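Local coordinates for protein GCN5-related N-acetyltransferase (PDB 4J3G) that probably transfers an acetyl group from acetyl-CoA to an amine, perhaps the N-terminal alanine of a ribosomal protein, as a GCN5-related N-acetyltransferase, at residues 131-145 and 173-185. Numbering follows the deposited sequence.
With EDO (1,2-ethanediol), chain G.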
# COMPACT_ATOMS: atom_id res chain seq x y z
N ALA A 131 7.57 17.79 -4.59
CA ALA A 131 6.32 17.36 -4.00
C ALA A 131 5.56 18.54 -3.40
O ALA A 131 4.34 18.65 -3.56
CB ALA A 131 6.59 16.29 -2.94
N ARG A 132 6.28 19.37 -2.66
CA ARG A 132 5.71 20.57 -2.04
C ARG A 132 5.04 21.46 -3.09
O ARG A 132 3.91 21.95 -2.91
CB ARG A 132 6.85 21.36 -1.38
CG ARG A 132 6.57 21.98 -0.05
CD ARG A 132 7.91 22.41 0.61
NE ARG A 132 8.02 21.78 1.92
CZ ARG A 132 9.15 21.46 2.54
NH1 ARG A 132 10.35 21.73 2.00
NH2 ARG A 132 9.08 20.88 3.73
N GLU A 133 5.77 21.66 -4.19
CA GLU A 133 5.33 22.50 -5.28
C GLU A 133 4.07 21.95 -5.90
O GLU A 133 3.20 22.71 -6.29
CB GLU A 133 6.39 22.52 -6.36
CG GLU A 133 6.24 23.62 -7.36
CD GLU A 133 7.57 23.98 -7.98
OE1 GLU A 133 8.22 24.93 -7.48
OE2 GLU A 133 8.00 23.26 -8.91
N ARG A 134 4.01 20.63 -5.98
CA ARG A 134 2.91 19.91 -6.61
C ARG A 134 1.77 19.60 -5.64
O ARG A 134 0.81 18.94 -6.02
CB ARG A 134 3.44 18.62 -7.30
CG ARG A 134 4.25 18.91 -8.54
CD ARG A 134 4.98 17.71 -9.10
NE ARG A 134 6.05 18.15 -10.00
CZ ARG A 134 6.24 17.71 -11.24
NH1 ARG A 134 5.44 16.79 -11.81
NH2 ARG A 134 7.26 18.20 -11.93
N LYS A 135 1.84 20.14 -4.41
CA LYS A 135 0.75 20.08 -3.41
C LYS A 135 0.49 18.69 -2.90
O LYS A 135 -0.63 18.39 -2.45
CB LYS A 135 -0.58 20.66 -3.93
CG LYS A 135 -0.51 22.00 -4.63
CD LYS A 135 0.25 23.04 -3.83
CE LYS A 135 -0.61 23.72 -2.80
NZ LYS A 135 0.18 24.82 -2.19
N VAL A 136 1.51 17.85 -2.88
CA VAL A 136 1.46 16.60 -2.09
C VAL A 136 1.29 16.96 -0.63
O VAL A 136 1.93 17.88 -0.15
CB VAL A 136 2.72 15.76 -2.28
CG1 VAL A 136 2.67 14.50 -1.40
CG2 VAL A 136 2.91 15.39 -3.76
N HIS A 137 0.42 16.25 0.08
CA HIS A 137 0.26 16.48 1.50
C HIS A 137 1.18 15.63 2.33
O HIS A 137 1.75 16.10 3.33
CB HIS A 137 -1.21 16.24 1.93
CG HIS A 137 -1.49 16.64 3.35
ND1 HIS A 137 -1.34 17.94 3.80
CD2 HIS A 137 -1.83 15.91 4.42
CE1 HIS A 137 -1.59 17.99 5.09
NE2 HIS A 137 -1.91 16.77 5.49
N VAL A 138 1.28 14.35 2.01
CA VAL A 138 2.14 13.44 2.76
C VAL A 138 3.04 12.67 1.82
O VAL A 138 2.56 12.08 0.85
CB VAL A 138 1.33 12.38 3.58
CG1 VAL A 138 2.29 11.53 4.42
CG2 VAL A 138 0.32 13.04 4.46
N LEU A 139 4.35 12.64 2.14
CA LEU A 139 5.27 11.65 1.57
C LEU A 139 5.49 10.45 2.49
O LEU A 139 5.72 10.59 3.69
CB LEU A 139 6.64 12.26 1.23
CG LEU A 139 6.59 13.33 0.11
CD1 LEU A 139 7.88 14.15 0.15
CD2 LEU A 139 6.35 12.68 -1.23
N ILE A 140 5.39 9.28 1.91
CA ILE A 140 5.65 8.03 2.62
C ILE A 140 6.92 7.36 2.10
O ILE A 140 7.11 7.27 0.89
CB ILE A 140 4.47 7.09 2.45
CG1 ILE A 140 3.18 7.72 3.01
CG2 ILE A 140 4.71 5.76 3.17
CD1 ILE A 140 3.18 7.88 4.51
N ALA A 141 7.76 6.85 3.01
CA ALA A 141 8.90 5.99 2.66
C ALA A 141 8.64 4.62 3.30
O ALA A 141 8.30 4.55 4.46
CB ALA A 141 10.20 6.58 3.15
N GLY A 142 8.79 3.57 2.49
CA GLY A 142 8.82 2.20 2.98
C GLY A 142 10.22 1.71 2.87
O GLY A 142 10.79 1.63 1.77
N ILE A 143 10.82 1.39 4.02
CA ILE A 143 12.23 1.09 4.11
C ILE A 143 12.40 -0.24 4.81
O ILE A 143 11.74 -0.54 5.80
CB ILE A 143 12.95 2.17 4.94
CG1 ILE A 143 12.65 3.56 4.33
CG2 ILE A 143 14.43 1.88 5.02
CD1 ILE A 143 13.11 4.75 5.19
N GLU A 144 13.30 -1.05 4.27
CA GLU A 144 13.60 -2.31 4.90
C GLU A 144 14.12 -1.99 6.30
O GLU A 144 14.99 -1.13 6.46
CB GLU A 144 14.64 -3.04 4.07
CG GLU A 144 14.91 -4.44 4.55
CD GLU A 144 16.01 -4.50 5.56
OE1 GLU A 144 17.09 -3.88 5.31
OE2 GLU A 144 15.82 -5.14 6.59
N ALA A 145 13.56 -2.62 7.31
CA ALA A 145 13.69 -2.12 8.68
C ALA A 145 15.12 -2.10 9.20
O ALA A 145 15.42 -1.33 10.14
CB ALA A 145 12.80 -2.89 9.63
N GLY A 173 14.75 -15.62 -0.26
CA GLY A 173 14.26 -16.62 0.67
C GLY A 173 14.07 -16.15 2.09
O GLY A 173 13.77 -16.94 2.98
N ARG A 174 14.21 -14.85 2.33
CA ARG A 174 14.14 -14.30 3.68
C ARG A 174 12.85 -13.53 3.85
O ARG A 174 12.46 -12.81 2.91
CB ARG A 174 15.29 -13.31 3.89
CG ARG A 174 16.64 -13.95 3.92
CD ARG A 174 17.71 -12.98 3.50
NE ARG A 174 17.87 -11.85 4.43
CZ ARG A 174 18.92 -11.03 4.42
NH1 ARG A 174 19.92 -11.20 3.54
NH2 ARG A 174 18.98 -10.04 5.29
N TRP A 175 12.20 -13.63 5.02
CA TRP A 175 11.13 -12.68 5.36
C TRP A 175 11.78 -11.38 5.77
O TRP A 175 12.79 -11.39 6.46
CB TRP A 175 10.22 -13.16 6.49
CG TRP A 175 9.49 -14.45 6.20
CD1 TRP A 175 9.68 -15.64 6.85
CD2 TRP A 175 8.47 -14.70 5.22
NE1 TRP A 175 8.85 -16.61 6.35
CE2 TRP A 175 8.10 -16.06 5.35
CE3 TRP A 175 7.84 -13.92 4.26
CZ2 TRP A 175 7.12 -16.65 4.54
CZ3 TRP A 175 6.85 -14.52 3.46
CH2 TRP A 175 6.53 -15.87 3.60
N LEU A 176 11.15 -10.28 5.36
CA LEU A 176 11.67 -8.94 5.52
C LEU A 176 10.61 -8.04 6.17
O LEU A 176 9.39 -8.17 5.89
CB LEU A 176 11.99 -8.36 4.16
CG LEU A 176 13.10 -9.10 3.38
CD1 LEU A 176 13.17 -8.53 2.00
CD2 LEU A 176 14.44 -9.04 4.10
N ASP A 177 11.09 -7.08 6.94
CA ASP A 177 10.25 -6.18 7.71
C ASP A 177 10.22 -4.82 7.05
O ASP A 177 11.26 -4.30 6.61
CB ASP A 177 10.80 -6.04 9.16
CG ASP A 177 10.75 -7.32 9.93
OD1 ASP A 177 10.12 -8.33 9.47
OD2 ASP A 177 11.39 -7.31 11.01
N LEU A 178 9.03 -4.23 6.95
CA LEU A 178 8.85 -2.94 6.30
C LEU A 178 8.61 -1.83 7.33
O LEU A 178 7.60 -1.86 8.02
CB LEU A 178 7.70 -3.00 5.31
CG LEU A 178 7.37 -1.71 4.51
CD1 LEU A 178 8.46 -1.41 3.52
CD2 LEU A 178 6.06 -1.82 3.76
N LEU A 179 9.50 -0.84 7.39
CA LEU A 179 9.28 0.31 8.25
C LEU A 179 8.71 1.42 7.40
O LEU A 179 9.22 1.69 6.28
CB LEU A 179 10.60 0.79 8.86
CG LEU A 179 10.49 2.19 9.48
CD1 LEU A 179 9.75 2.25 10.79
CD2 LEU A 179 11.86 2.74 9.70
N PHE A 180 7.59 2.00 7.85
CA PHE A 180 7.06 3.17 7.21
C PHE A 180 7.53 4.43 7.96
O PHE A 180 7.51 4.48 9.20
CB PHE A 180 5.52 3.12 7.17
CG PHE A 180 4.92 2.32 6.04
CD1 PHE A 180 5.27 2.54 4.74
CD2 PHE A 180 3.92 1.38 6.30
CE1 PHE A 180 4.68 1.83 3.70
CE2 PHE A 180 3.34 0.66 5.26
CZ PHE A 180 3.72 0.90 3.96
N MET A 181 7.94 5.44 7.19
CA MET A 181 8.18 6.79 7.66
C MET A 181 7.38 7.72 6.84
O MET A 181 7.03 7.41 5.69
CB MET A 181 9.67 7.21 7.52
CG MET A 181 10.61 6.24 8.20
SD MET A 181 12.34 6.70 8.14
CE MET A 181 12.36 7.90 9.45
N GLN A 182 7.13 8.90 7.39
CA GLN A 182 6.28 9.88 6.69
C GLN A 182 6.80 11.26 6.96
O GLN A 182 7.43 11.55 8.03
CB GLN A 182 4.79 9.80 7.12
CG GLN A 182 4.50 10.31 8.51
CD GLN A 182 3.01 10.35 8.82
OE1 GLN A 182 2.58 9.73 9.74
NE2 GLN A 182 2.24 11.08 8.03
N LYS A 183 6.48 12.13 6.02
CA LYS A 183 6.73 13.58 6.13
C LYS A 183 5.46 14.33 5.68
O LYS A 183 4.98 14.13 4.58
CB LYS A 183 7.92 14.00 5.27
CG LYS A 183 8.37 15.44 5.51
CD LYS A 183 9.50 15.90 4.60
CE LYS A 183 9.75 17.42 4.72
NZ LYS A 183 10.18 17.82 6.09
N ILE A 184 4.92 15.19 6.53
CA ILE A 184 3.71 15.97 6.17
C ILE A 184 4.18 17.31 5.64
O ILE A 184 4.97 18.01 6.28
CB ILE A 184 2.72 16.17 7.37
CG1 ILE A 184 2.16 14.83 7.85
CG2 ILE A 184 1.54 17.07 6.97
CD1 ILE A 184 1.35 14.90 9.13
N LEU A 185 3.72 17.65 4.46
CA LEU A 185 4.16 18.83 3.78
C LEU A 185 3.14 19.96 4.03
O LEU A 185 3.39 21.13 3.75
CB LEU A 185 4.30 18.56 2.30
CG LEU A 185 5.26 17.44 1.90
CD1 LEU A 185 5.37 17.34 0.39
CD2 LEU A 185 6.63 17.66 2.51
OXT LEU A 185 2.07 19.76 4.57
C1 EDO G . 11.93 -1.73 0.40
O1 EDO G . 12.51 -0.44 0.11
C2 EDO G . 10.42 -1.66 0.29
O2 EDO G . 10.10 -1.88 -1.06
O HOH W 1 5.74 22.18 3.04
O HOH W 2 13.90 -6.78 7.27
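Leu139 and Lys183, Ala141 and Met181, and Ile143 and Leu179 form the hydrogen-bonded pairs that join strands 138-144 and 174-184 antiparallel. Each pair exchanges two backbone bonds; Ala141 N reaches Met181 O at 2.8 Å, nearly straight (170° at the hydrogen). The middle of the pair is buried and closely packed on both faces. On the face carrying Ala141 and Ile143, Ile143 CD1, the tip of its side chain, meets Met181 SD at 3.6 Å, and helix 148-156 lies against Ala141, Ile143 and Leu179. On the other face, Ile140 CG2 approaches Phe180 CD1 at 3.6 Å, the branch brought there by lying anti to the backbone N; Ala141 O sits at the ring's edge, in its plane. This face also packs on the second subunit, whose Lys166 N bonds Gln182 OE1.

Toward the chain end the contact opens to solvent, although Leu185 still packs closely: its CD1 tucks against Ala131 CB (3.7 Å) and its N bonds His137 O at 2.7 Å. A water links Arg132 NE to Leu185 O, while Arg132 NH1 is held by a salt bridge to Glu129. Ile184 CG2 lies over a face of the His137 ring, 4.1 Å from its centroid, while His137 NE2 bonds Gln167 of the second subunit. At the far end Glu144 OE2, which also accepts from Gly146 N, is joined by a water to Asp177 N. Pairing of the C-terminal strand with the strand before helix 148-156 is characteristic of the C-terminal half of the GNAT fold.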